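Local coordinates for protein purine nucleoside phosphorylase (Caulobacter vibrioides, PDB 1XFJ) that probably acts on purine nucleosides, splitting inosine and methylthioadenosine with phosphate and deaminating adenosine, at residues Pro7-Pro12 / Phe24-Gly29; Gly44-Pro49 / Asp247-Arg252; Thr79-Ala84 / Ala97-Thr102; Pro169-Val174 / Gly226-Ala231. One frame throughout, in Å; residues are numbered along the deposited sequence.

Interaction 1: Pro7-Pro12 / Phe24-Gly29; sequences PTVQSP and FFTRQG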
loop_
_atom_site.group_PDB
_atom_site.type_symbol
_atom_site.label_atom_id
_atom_site.label_comp_id
_atom_site.label_asym_id
_atom_site.label_seq_id
_atom_site.Cartn_x
_atom_site.Cartn_y
_atom_site.Cartn_z
ATOM N N PRO A 7 -1.998 7.536 15.242
ATOM C CA PRO A 7 -1.316 6.258 15.456
ATOM C C PRO A 7 -0.761 5.787 14.116
ATOM O O PRO A 7 -1.405 5.952 13.075
ATOM C CB PRO A 7 -2.433 5.347 15.954
ATOM C CG PRO A 7 -3.347 6.300 16.670
ATOM C CD PRO A 7 -3.397 7.461 15.702
ATOM N N THR A 8 0.430 5.206 14.128
ATOM C CA THR A 8 1.019 4.731 12.887
ATOM C C THR A 8 1.839 3.480 13.097
ATOM O O THR A 8 2.248 3.164 14.214
ATOM C CB THR A 8 1.969 5.779 12.255
ATOM O OG1 THR A 8 3.085 5.996 13.128
ATOM C CG2 THR A 8 1.249 7.101 12.024
ATOM N N VAL A 9 2.056 2.760 12.004
ATOM C CA VAL A 9 2.896 1.580 12.026
ATOM C C VAL A 9 4.113 2.038 11.241
ATOM O O VAL A 9 3.992 2.487 10.104
ATOM C CB VAL A 9 2.258 0.384 11.294
ATOM C CG1 VAL A 9 3.280 -0.734 11.151
ATOM C CG2 VAL A 9 1.043 -0.111 12.066
ATOM N N GLN A 10 5.282 1.963 11.856
ATOM C CA GLN A 10 6.492 2.369 11.165
ATOM C C GLN A 10 7.476 1.223 11.123
ATOM O O GLN A 10 7.439 0.329 11.969
ATOM C CB GLN A 10 7.120 3.575 11.851
ATOM C CG GLN A 10 6.351 4.858 11.634
ATOM C CD GLN A 10 7.060 6.044 12.234
ATOM O OE1 GLN A 10 7.294 6.093 13.442
ATOM N NE2 GLN A 10 7.416 7.009 11.397
ATOM N N SER A 11 8.349 1.258 10.122
ATOM C CA SER A 11 9.358 0.229 9.925
ATOM C C SER A 11 10.756 0.695 10.306
ATOM O O SER A 11 11.159 1.815 9.987
ATOM C CB SER A 11 9.374 -0.210 8.461
ATOM O OG SER A 11 10.550 -0.947 8.178
ATOM N N PRO A 12 11.518 -0.166 11.000
ATOM C CA PRO A 12 12.880 0.194 11.400
ATOM C C PRO A 12 13.753 0.470 10.178
ATOM O O PRO A 12 14.725 1.223 10.253
ATOM C CB PRO A 12 13.343 -1.038 12.177
ATOM C CG PRO A 12 12.086 -1.515 12.811
ATOM C CD PRO A 12 11.080 -1.397 11.681
ATOM N N PHE A 24 2.488 3.888 7.846
ATOM C CA PHE A 24 1.428 2.993 7.406
ATOM C C PHE A 24 0.356 3.349 8.433
ATOM O O PHE A 24 0.466 2.991 9.604
ATOM C CB PHE A 24 1.853 1.530 7.557
ATOM C CG PHE A 24 2.969 1.124 6.635
ATOM C CD1 PHE A 24 2.732 0.924 5.277
ATOM C CD2 PHE A 24 4.264 0.958 7.120
ATOM C CE1 PHE A 24 3.773 0.562 4.413
ATOM C CE2 PHE A 24 5.309 0.598 6.270
ATOM C CZ PHE A 24 5.063 0.399 4.911
ATOM N N PHE A 25 -0.663 4.082 8.003
ATOM C CA PHE A 25 -1.704 4.502 8.925
ATOM C C PHE A 25 -2.689 3.408 9.298
ATOM O O PHE A 25 -2.796 2.382 8.618
ATOM C CB PHE A 25 -2.434 5.718 8.348
ATOM C CG PHE A 25 -1.575 6.946 8.290
ATOM C CD1 PHE A 25 -1.393 7.728 9.427
ATOM C CD2 PHE A 25 -0.873 7.268 7.131
ATOM C CE1 PHE A 25 -0.519 8.815 9.415
ATOM C CE2 PHE A 25 0.006 8.352 7.104
ATOM C CZ PHE A 25 0.185 9.128 8.252
ATOM N N THR A 26 -3.390 3.633 10.406
ATOM C CA THR A 26 -4.386 2.693 10.892
ATOM C C THR A 26 -5.764 3.306 10.662
ATOM O O THR A 26 -5.893 4.341 9.997
ATOM C CB THR A 26 -4.211 2.398 12.403
ATOM O OG1 THR A 26 -4.607 3.543 13.169
ATOM C CG2 THR A 26 -2.756 2.061 12.718
ATOM N N ARG A 27 -6.791 2.669 11.210
ATOM C CA ARG A 27 -8.154 3.157 11.061
ATOM C C ARG A 27 -8.463 4.213 12.121
ATOM O O ARG A 27 -9.489 4.883 12.055
ATOM C CB ARG A 27 -9.143 1.996 11.203
ATOM C CG ARG A 27 -9.201 1.411 12.606
ATOM C CD ARG A 27 -10.203 0.276 12.680
ATOM N NE ARG A 27 -11.537 0.704 12.267
ATOM C CZ ARG A 27 -12.539 -0.131 12.016
ATOM N NH1 ARG A 27 -12.356 -1.440 12.140
ATOM N NH2 ARG A 27 -13.720 0.337 11.632
ATOM N N GLN A 28 -7.562 4.366 13.086
ATOM C CA GLN A 28 -7.764 5.317 14.179
ATOM C C GLN A 28 -7.239 6.739 13.964
ATOM O O GLN A 28 -6.270 6.955 13.230
ATOM C CB GLN A 28 -7.162 4.740 15.467
ATOM C CG GLN A 28 -7.926 3.544 16.018
ATOM C CD GLN A 28 -7.372 3.043 17.341
ATOM O OE1 GLN A 28 -6.827 3.815 18.129
ATOM N NE2 GLN A 28 -7.527 1.747 17.599
ATOM N N GLY A 29 -7.907 7.703 14.603
ATOM C CA GLY A 29 -7.493 9.094 14.518
ATOM C C GLY A 29 -8.279 10.011 13.599
ATOM O O GLY A 29 -7.970 11.201 13.516
HETATM O O HOH W 1 -3.879 5.896 12.141
#
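P7 and T26 are joined through a water that four groups grip: it gives its protons to P7 O, at 2.6 Å, and to Q28 O, and accepts from T26 N and, at 2.7 Å, from T26 OG1. It bridges the opening where strand 8-9, at the edge of a mixed five-stranded sheet, parts from strand 20-25. T26 OG1 also accepts from Q28 N, an ST turn that bends the chain back toward P7, and the P7 ring lies on this turn with P7 CD 3.8 Å from Q28 O. Further along, V9 N donates to F24 O at 2.9 Å and V9 O takes F24 N in return at 3.1 Å, an antiparallel hydrogen-bonded pair. On the face carrying these two residues V9 CB packs against F24 CB at 3.9 Å. The F24 ring meets the carbonyl of V9 with its edge, F24 CD2 lying 3.4 Å from V9 O. Beyond the segments this ring reaches V162 and L118 of the neighbouring six-stranded sheet, so it sits between the two sheets. T8 and F25 run side by side toward the other face, where both meet W62 of helix 49-62. With T8 CG2 anti to the carbonyl carbon, that methyl approaches F25 CE1 at 3.6 Å.

Interaction 2: Gly44-Pro49 / Asp247-Arg252; sequences GSQDEP and DGDYGR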
loop_
_atom_site.group_PDB
_atom_site.type_symbol
_atom_site.label_atom_id
_atom_site.label_comp_id
_atom_site.label_asym_id
_atom_site.label_seq_id
_atom_site.Cartn_x
_atom_site.Cartn_y
_atom_site.Cartn_z
ATOM N N GLY A 44 -13.205 7.323 -3.213
ATOM C CA GLY A 44 -14.121 6.577 -4.058
ATOM C C GLY A 44 -15.103 5.746 -3.257
ATOM O O GLY A 44 -15.895 4.990 -3.825
ATOM N N SER A 45 -15.055 5.884 -1.935
ATOM C CA SER A 45 -15.944 5.133 -1.051
ATOM C C SER A 45 -17.304 5.811 -0.936
ATOM O O SER A 45 -17.532 6.868 -1.526
ATOM C CB SER A 45 -15.322 4.999 0.341
ATOM O OG SER A 45 -15.338 6.237 1.031
ATOM N N GLN A 46 -18.202 5.203 -0.169
ATOM C CA GLN A 46 -19.542 5.741 0.019
ATOM C C GLN A 46 -19.680 6.522 1.326
ATOM O O GLN A 46 -20.785 6.811 1.784
ATOM C CB GLN A 46 -20.563 4.599 -0.054
ATOM C CG GLN A 46 -20.729 4.054 -1.473
ATOM C CD GLN A 46 -21.492 2.743 -1.534
ATOM O OE1 GLN A 46 -20.958 1.683 -1.207
ATOM N NE2 GLN A 46 -22.749 2.811 -1.948
ATOM N N ASP A 47 -18.537 6.871 1.909
ATOM C CA ASP A 47 -18.486 7.634 3.157
ATOM C C ASP A 47 -18.793 9.095 2.821
ATOM O O ASP A 47 -18.896 9.451 1.646
ATOM C CB ASP A 47 -17.077 7.509 3.751
ATOM C CG ASP A 47 -16.957 8.097 5.149
ATOM O OD1 ASP A 47 -17.978 8.499 5.740
ATOM O OD2 ASP A 47 -15.817 8.143 5.661
ATOM N N GLU A 48 -18.958 9.930 3.846
ATOM C CA GLU A 48 -19.212 11.356 3.639
ATOM C C GLU A 48 -17.938 11.958 3.052
ATOM O O GLU A 48 -16.872 11.890 3.668
ATOM C CB GLU A 48 -19.522 12.051 4.969
ATOM C CG GLU A 48 -20.906 11.790 5.533
ATOM C CD GLU A 48 -22.008 12.456 4.731
ATOM O OE1 GLU A 48 -21.706 13.361 3.919
ATOM O OE2 GLU A 48 -23.186 12.081 4.926
ATOM N N PRO A 49 -18.031 12.565 1.858
ATOM C CA PRO A 49 -16.872 13.175 1.198
ATOM C C PRO A 49 -16.113 14.152 2.088
ATOM O O PRO A 49 -14.883 14.161 2.108
ATOM C CB PRO A 49 -17.490 13.867 -0.016
ATOM C CG PRO A 49 -18.676 13.011 -0.320
ATOM C CD PRO A 49 -19.249 12.764 1.053
ATOM N N ASP A 247 -21.039 -5.980 4.531
ATOM C CA ASP A 247 -21.029 -4.526 4.445
ATOM C C ASP A 247 -20.875 -4.277 2.948
ATOM O O ASP A 247 -20.161 -5.012 2.266
ATOM C CB ASP A 247 -19.838 -3.912 5.193
ATOM C CG ASP A 247 -19.844 -4.230 6.679
ATOM O OD1 ASP A 247 -20.936 -4.292 7.282
ATOM O OD2 ASP A 247 -18.745 -4.401 7.251
ATOM N N GLY A 248 -21.550 -3.259 2.435
ATOM C CA GLY A 248 -21.463 -2.979 1.015
ATOM C C GLY A 248 -20.295 -2.086 0.655
ATOM O O GLY A 248 -20.176 -1.644 -0.484
ATOM N N ASP A 249 -19.427 -1.826 1.626
ATOM C CA ASP A 249 -18.267 -0.971 1.401
ATOM C C ASP A 249 -17.331 -1.104 2.595
ATOM O O ASP A 249 -17.617 -1.842 3.536
ATOM C CB ASP A 249 -18.732 0.482 1.235
ATOM C CG ASP A 249 -17.641 1.401 0.717
ATOM O OD1 ASP A 249 -16.750 0.931 -0.022
ATOM O OD2 ASP A 249 -17.689 2.608 1.033
ATOM N N TYR A 250 -16.214 -0.390 2.559
ATOM C CA TYR A 250 -15.250 -0.450 3.650
ATOM C C TYR A 250 -14.349 0.772 3.632
ATOM O O TYR A 250 -14.211 1.435 2.605
ATOM C CB TYR A 250 -14.404 -1.719 3.527
ATOM C CG TYR A 250 -13.937 -1.987 2.115
ATOM C CD1 TYR A 250 -12.762 -1.423 1.621
ATOM C CD2 TYR A 250 -14.710 -2.761 1.250
ATOM C CE1 TYR A 250 -12.370 -1.621 0.291
ATOM C CE2 TYR A 250 -14.332 -2.963 -0.069
ATOM C CZ TYR A 250 -13.167 -2.393 -0.545
ATOM O OH TYR A 250 -12.817 -2.595 -1.861
ATOM N N GLY A 251 -13.754 1.069 4.781
ATOM C CA GLY A 251 -12.855 2.202 4.874
ATOM C C GLY A 251 -11.542 1.834 4.212
ATOM O O GLY A 251 -11.244 0.647 4.048
ATOM N N ARG A 252 -10.765 2.843 3.826
ATOM C CA ARG A 252 -9.479 2.620 3.174
ATOM C C ARG A 252 -8.346 3.201 4.016
ATOM O O ARG A 252 -8.439 4.326 4.511
ATOM C CB ARG A 252 -9.457 3.278 1.786
ATOM C CG ARG A 252 -10.754 3.137 0.992
ATOM C CD ARG A 252 -11.170 1.685 0.828
ATOM N NE ARG A 252 -12.529 1.579 0.304
ATOM C CZ ARG A 252 -12.883 1.904 -0.936
ATOM N NH1 ARG A 252 -11.972 2.350 -1.792
ATOM N NH2 ARG A 252 -14.150 1.797 -1.313
HETATM O O HOH W 2 -14.482 2.474 -4.012
#
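D249, S45 and Q46 bury the most surface where the loop before helix 49-62 meets the loop leading into strand 253-259. D249 holds CG anti to its backbone N (chi1 -168°), which sends the carboxylate across to the other loop. There OD2 of D249 accepts from the backbone N of Q46 at 2.9 Å in a nearly straight bond of 171°, met from above the carboxylate plane. Y36 adds its hydroxyl to the same oxygen. The extended Q46 side chain runs at a slant across D249, Q46 OE1 lying 3.5 Å from D249 CB, with amide and carboxylate planes 56° apart. S45 puts CB rather than its hydroxyl into the contact: S45 CB lies 3.4 Å from D249 OD2 and over one face of the R252 guanidinium, 3.8 Å from NH2. Its OG turns instead to G42 and N40. Two bonds fix the rotation of the guanidinium: R252 NH2 to the syn lone pair of D249 OD1, a salt bridge of 3.0 Å in the guanidinium plane, and R252 NE to Y250 O, somewhat out of it. A water on NH2 leads on, weakly, to G44 O. With one oxygen bound to arginine and the other to a backbone N-H and a tyrosine, the D249 carboxylate is probably stabilised as the anion.

Interaction 3: Thr79-Ala84 / Ala97-Thr102; sequences TIAIVA and AVVSKT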
loop_
_atom_site.group_PDB
_atom_site.type_symbol
_atom_site.label_atom_id
_atom_site.label_comp_id
_atom_site.label_asym_id
_atom_site.label_seq_id
_atom_site.Cartn_x
_atom_site.Cartn_y
_atom_site.Cartn_z
ATOM N N THR A 79 -0.241 -1.663 -13.050
ATOM C CA THR A 79 1.191 -1.632 -12.780
ATOM C C THR A 79 1.681 -0.241 -13.179
ATOM O O THR A 79 2.880 -0.016 -13.353
ATOM C CB THR A 79 1.955 -2.689 -13.610
ATOM O OG1 THR A 79 1.809 -2.400 -15.007
ATOM C CG2 THR A 79 1.412 -4.083 -13.322
ATOM N N ILE A 80 0.739 0.688 -13.323
ATOM C CA ILE A 80 1.054 2.062 -13.705
ATOM C C ILE A 80 1.647 2.870 -12.550
ATOM O O ILE A 80 1.022 3.031 -11.497
ATOM C CB ILE A 80 -0.204 2.800 -14.217
ATOM C CG1 ILE A 80 -0.781 2.069 -15.432
ATOM C CG2 ILE A 80 0.146 4.239 -14.575
ATOM C CD1 ILE A 80 -2.102 2.640 -15.917
ATOM N N ALA A 81 2.860 3.372 -12.760
ATOM C CA ALA A 81 3.552 4.175 -11.761
ATOM C C ALA A 81 3.626 5.604 -12.273
ATOM O O ALA A 81 4.237 5.871 -13.313
ATOM C CB ALA A 81 4.958 3.627 -11.521
ATOM N N ILE A 82 3.005 6.517 -11.533
ATOM C CA ILE A 82 2.961 7.927 -11.899
ATOM C C ILE A 82 3.965 8.760 -11.108
ATOM O O ILE A 82 4.174 8.535 -9.917
ATOM C CB ILE A 82 1.549 8.512 -11.643
ATOM C CG1 ILE A 82 0.495 7.681 -12.378
ATOM C CG2 ILE A 82 1.494 9.963 -12.099
ATOM C CD1 ILE A 82 0.663 7.653 -13.875
ATOM N N VAL A 83 4.584 9.725 -11.779
ATOM C CA VAL A 83 5.540 10.604 -11.125
ATOM C C VAL A 83 4.816 11.861 -10.656
ATOM O O VAL A 83 4.029 12.449 -11.400
ATOM C CB VAL A 83 6.681 11.015 -12.083
ATOM C CG1 VAL A 83 7.510 12.129 -11.462
ATOM C CG2 VAL A 83 7.566 9.813 -12.377
ATOM N N ALA A 84 5.080 12.258 -9.416
ATOM C CA ALA A 84 4.476 13.450 -8.838
ATOM C C ALA A 84 5.574 14.436 -8.453
ATOM O O ALA A 84 6.367 14.164 -7.557
ATOM C CB ALA A 84 3.655 13.078 -7.604
ATOM N N ALA A 97 0.760 3.531 -8.205
ATOM C CA ALA A 97 2.037 3.837 -7.574
ATOM C C ALA A 97 2.334 5.314 -7.791
ATOM O O ALA A 97 2.090 5.850 -8.871
ATOM C CB ALA A 97 3.149 2.979 -8.170
ATOM N N VAL A 98 2.844 5.970 -6.754
ATOM C CA VAL A 98 3.185 7.385 -6.839
ATOM C C VAL A 98 4.668 7.526 -6.521
ATOM O O VAL A 98 5.121 7.135 -5.446
ATOM C CB VAL A 98 2.345 8.221 -5.850
ATOM C CG1 VAL A 98 2.698 9.700 -5.982
ATOM C CG2 VAL A 98 0.861 8.012 -6.130
ATOM N N VAL A 99 5.418 8.080 -7.471
ATOM C CA VAL A 99 6.862 8.245 -7.327
ATOM C C VAL A 99 7.259 9.715 -7.351
ATOM O O VAL A 99 6.674 10.501 -8.085
ATOM C CB VAL A 99 7.592 7.518 -8.478
ATOM C CG1 VAL A 99 9.090 7.628 -8.308
ATOM C CG2 VAL A 99 7.155 6.060 -8.522
ATOM N N SER A 100 8.262 10.084 -6.561
ATOM C CA SER A 100 8.692 11.475 -6.534
ATOM C C SER A 100 10.120 11.692 -6.055
ATOM O O SER A 100 10.657 10.911 -5.269
ATOM C CB SER A 100 7.741 12.299 -5.660
ATOM O OG SER A 100 8.104 13.674 -5.669
ATOM N N LYS A 101 10.721 12.770 -6.548
ATOM C CA LYS A 101 12.072 13.170 -6.174
ATOM C C LYS A 101 11.944 14.616 -5.710
ATOM O O LYS A 101 12.936 15.323 -5.528
ATOM C CB LYS A 101 13.010 13.105 -7.382
ATOM C CG LYS A 101 12.688 14.112 -8.478
ATOM C CD LYS A 101 13.692 14.034 -9.622
ATOM C CE LYS A 101 13.346 15.011 -10.733
ATOM N NZ LYS A 101 14.343 14.966 -11.838
ATOM N N THR A 102 10.702 15.046 -5.517
ATOM C CA THR A 102 10.413 16.415 -5.109
ATOM C C THR A 102 10.104 16.552 -3.618
ATOM O O THR A 102 9.172 15.933 -3.107
ATOM C CB THR A 102 9.213 16.962 -5.908
ATOM O OG1 THR A 102 9.474 16.821 -7.311
ATOM C CG2 THR A 102 8.972 18.428 -5.580
HETATM O O HOH W 3 9.384 14.264 -8.570
#
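S100 reaches across to A84 at the end of two parallel strands, 81-83 and 97-100. From S100 CB, 3.0 Å from A84 O, the side chain runs to OG; the torsion anti to the backbone N (chi1 -177°) carries OG across to A84, just past the end of strand 81-83. There S100 OG donates to A84 O at 2.6 Å, with the hydroxyl nearly along the C=O axis. The same OG accepts from T102 N, an ST turn, so two bonds grip it and fix its rotation where the strand ends. A water adds to the grip on this corner, giving a proton to A84 O and accepting from K101 N. Before that point the backbones are joined in the usual parallel manner: I82 N donates to A97 O, V99 N to I82 O, and A84 N to V99 O at 2.7 Å. One face carries A81, A97, V83 and V99. Here A81 CB meets A97 CB at 3.9 Å, and S144, R148 and M149 of helix 141-151 cover this side. The other face carries I82 and V98; A84 CB, just past the strand, touches V98 CG1 at 3.9 Å, and C107 of strand 106-111, in the five-stranded sheet, touches both V98 and S100. The strands make an N-to-C angle of 33°, and 81-83 is an outermost strand of the mixed six-stranded sheet, one of the two facing layers of the alpha-beta-beta-alpha fold.

Interaction 4: Pro169-Val174 / Gly226-Ala231; sequences PKSYEV and GRDTRA. With ACT (acetate ion), chain B.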
loop_
_atom_site.group_PDB
_atom_site.type_symbol
_atom_site.label_atom_id
_atom_site.label_comp_id
_atom_site.label_asym_id
_atom_site.label_seq_id
_atom_site.Cartn_x
_atom_site.Cartn_y
_atom_site.Cartn_z
ATOM N N PRO A 169 -1.215 -14.287 5.615
ATOM C CA PRO A 169 -1.272 -15.673 5.136
ATOM C C PRO A 169 -2.233 -16.564 5.912
ATOM O O PRO A 169 -2.619 -17.630 5.435
ATOM C CB PRO A 169 0.178 -16.139 5.250
ATOM C CG PRO A 169 0.721 -15.303 6.367
ATOM C CD PRO A 169 0.149 -13.944 6.046
ATOM N N LYS A 170 -2.621 -16.135 7.108
ATOM C CA LYS A 170 -3.555 -16.922 7.905
ATOM C C LYS A 170 -4.977 -16.450 7.625
ATOM O O LYS A 170 -5.947 -17.074 8.063
ATOM C CB LYS A 170 -3.255 -16.763 9.400
ATOM C CG LYS A 170 -3.547 -15.374 9.959
ATOM C CD LYS A 170 -3.153 -15.274 11.428
ATOM C CE LYS A 170 -3.431 -13.890 11.998
ATOM N NZ LYS A 170 -4.886 -13.590 12.037
ATOM N N SER A 171 -5.093 -15.353 6.882
ATOM C CA SER A 171 -6.393 -14.763 6.582
ATOM C C SER A 171 -6.833 -14.754 5.121
ATOM O O SER A 171 -8.029 -14.688 4.834
ATOM C CB SER A 171 -6.415 -13.317 7.092
ATOM O OG SER A 171 -6.257 -13.256 8.501
ATOM N N TYR A 172 -5.875 -14.818 4.204
ATOM C CA TYR A 172 -6.177 -14.742 2.775
ATOM C C TYR A 172 -6.571 -16.057 2.096
ATOM O O TYR A 172 -5.733 -16.734 1.502
ATOM C CB TYR A 172 -4.979 -14.122 2.048
ATOM C CG TYR A 172 -5.308 -13.455 0.726
ATOM C CD1 TYR A 172 -6.599 -13.493 0.200
ATOM C CD2 TYR A 172 -4.317 -12.803 -0.009
ATOM C CE1 TYR A 172 -6.896 -12.903 -1.026
ATOM C CE2 TYR A 172 -4.603 -12.207 -1.235
ATOM C CZ TYR A 172 -5.892 -12.265 -1.737
ATOM O OH TYR A 172 -6.172 -11.707 -2.958
ATOM N N GLU A 173 -7.853 -16.400 2.170
ATOM C CA GLU A 173 -8.347 -17.625 1.547
ATOM C C GLU A 173 -8.644 -17.382 0.069
ATOM O O GLU A 173 -9.239 -16.363 -0.290
ATOM C CB GLU A 173 -9.624 -18.099 2.246
ATOM C CG GLU A 173 -10.185 -19.388 1.666
ATOM C CD GLU A 173 -11.458 -19.834 2.350
ATOM O OE1 GLU A 173 -12.531 -19.271 2.048
ATOM O OE2 GLU A 173 -11.381 -20.745 3.201
ATOM N N VAL A 174 -8.227 -18.315 -0.784
ATOM C CA VAL A 174 -8.467 -18.192 -2.220
ATOM C C VAL A 174 -8.874 -19.529 -2.833
ATOM O O VAL A 174 -8.722 -20.582 -2.205
ATOM C CB VAL A 174 -7.214 -17.661 -2.957
ATOM C CG1 VAL A 174 -6.784 -16.329 -2.356
ATOM C CG2 VAL A 174 -6.087 -18.674 -2.874
ATOM N N GLY A 226 4.440 -7.122 9.228
ATOM C CA GLY A 226 3.753 -8.200 9.916
ATOM C C GLY A 226 2.464 -7.875 10.647
ATOM O O GLY A 226 2.228 -8.388 11.743
ATOM N N ARG A 227 1.631 -7.024 10.059
ATOM C CA ARG A 227 0.348 -6.675 10.662
ATOM C C ARG A 227 -0.738 -7.157 9.698
ATOM O O ARG A 227 -0.684 -6.869 8.501
ATOM C CB ARG A 227 0.246 -5.160 10.888
ATOM C CG ARG A 227 1.282 -4.603 11.871
ATOM C CD ARG A 227 1.132 -5.230 13.256
ATOM N NE ARG A 227 -0.097 -4.802 13.921
ATOM C CZ ARG A 227 -0.239 -3.651 14.574
ATOM N NH1 ARG A 227 0.775 -2.800 14.663
ATOM N NH2 ARG A 227 -1.403 -3.346 15.133
ATOM N N ASP A 228 -1.711 -7.900 10.228
ATOM C CA ASP A 228 -2.801 -8.482 9.436
ATOM C C ASP A 228 -4.068 -7.625 9.504
ATOM O O ASP A 228 -4.739 -7.578 10.532
ATOM C CB ASP A 228 -3.105 -9.886 9.970
ATOM C CG ASP A 228 -3.991 -10.698 9.044
ATOM O OD1 ASP A 228 -4.801 -10.112 8.302
ATOM O OD2 ASP A 228 -3.883 -11.942 9.078
ATOM N N THR A 229 -4.401 -6.969 8.397
ATOM C CA THR A 229 -5.577 -6.103 8.343
ATOM C C THR A 229 -6.884 -6.813 8.686
ATOM O O THR A 229 -7.718 -6.280 9.421
ATOM C CB THR A 229 -5.725 -5.474 6.947
ATOM O OG1 THR A 229 -5.672 -6.505 5.953
ATOM C CG2 THR A 229 -4.610 -4.470 6.695
ATOM N N ARG A 230 -7.062 -8.015 8.152
ATOM C CA ARG A 230 -8.283 -8.775 8.392
ATOM C C ARG A 230 -8.426 -9.229 9.837
ATOM O O ARG A 230 -9.523 -9.208 10.400
ATOM C CB ARG A 230 -8.323 -9.995 7.466
ATOM C CG ARG A 230 -9.586 -10.846 7.582
ATOM C CD ARG A 230 -9.441 -11.931 8.639
ATOM N NE ARG A 230 -10.618 -12.795 8.707
ATOM C CZ ARG A 230 -11.744 -12.485 9.342
ATOM N NH1 ARG A 230 -11.857 -11.324 9.976
ATOM N NH2 ARG A 230 -12.763 -13.334 9.341
ATOM N N ALA A 231 -7.311 -9.629 10.435
ATOM C CA ALA A 231 -7.312 -10.123 11.804
ATOM C C ALA A 231 -7.407 -9.056 12.890
ATOM O O ALA A 231 -8.005 -9.297 13.937
ATOM C CB ALA A 231 -6.075 -10.976 12.035
HETATM C C ACT B . -0.008 0.304 16.230
HETATM O O ACT B . -0.566 -0.681 16.774
HETATM O OXT ACT B . 1.191 0.409 15.807
HETATM C CH3 ACT B . -0.868 1.537 16.046
HETATM O O HOH W 4 -10.275 -14.747 6.549
#
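The backbones stay apart here, S171 and R230 being the nearest CA pair at 6.5 Å. Side chains make the contact, between the loop entering strand 173-175, an outer strand of the three-stranded antiparallel sheet 173-175/201-204/193-195, and the loop that leaves strand 221-224 of the six-stranded sheet. D228 is the hub. S171 OG donates to D228 OD2 at 2.8 Å, on the syn side and 27° out of the carboxylate plane. The other oxygen, OD1, accepts weakly from the backbone N of R230 and of A231, and also from G168 N, so the carboxylate ties its own turn to the base of the opposite loop. K170 comes in at a slant: K170 CG lies 3.6 Å from D228 OD2, and NZ bends back toward that oxygen as a long salt bridge of 3.5 Å, though the place of NZ is uncertain. R230 has CG anti to its backbone N (chi1 -178°) and lays the aliphatic part of its chain alongside S171, with R230 CD 3.5 Å from S171 OG. A water joins R230 NE to S171 O. R227, held by a salt bridge to E232 and a cation-pi contact with W235, donates from NH2 to O of an acetate ion at 3.2 Å.

Interactions 1 and 4 touch: V9 CG2 packs on R227 NH1 at 3.7 Å, although their centres lie about 17 Å apart. The acetate held by R227 also lies about 4 Å from the V9 side chain, so both contacts border this ion, which probably comes from the crystallisation liquor, though such molecules often mark pockets. Interaction 2 comes within about 6 Å of interaction 1, nearest atoms, without touching it. Along the chain, interactions 3 and 4 both fall inside the long loop that interaction 2 closes. Interaction 3 stands apart on the second sheet, its centre about 27 Å from that of interaction 4, on opposite sides of the chain's centre.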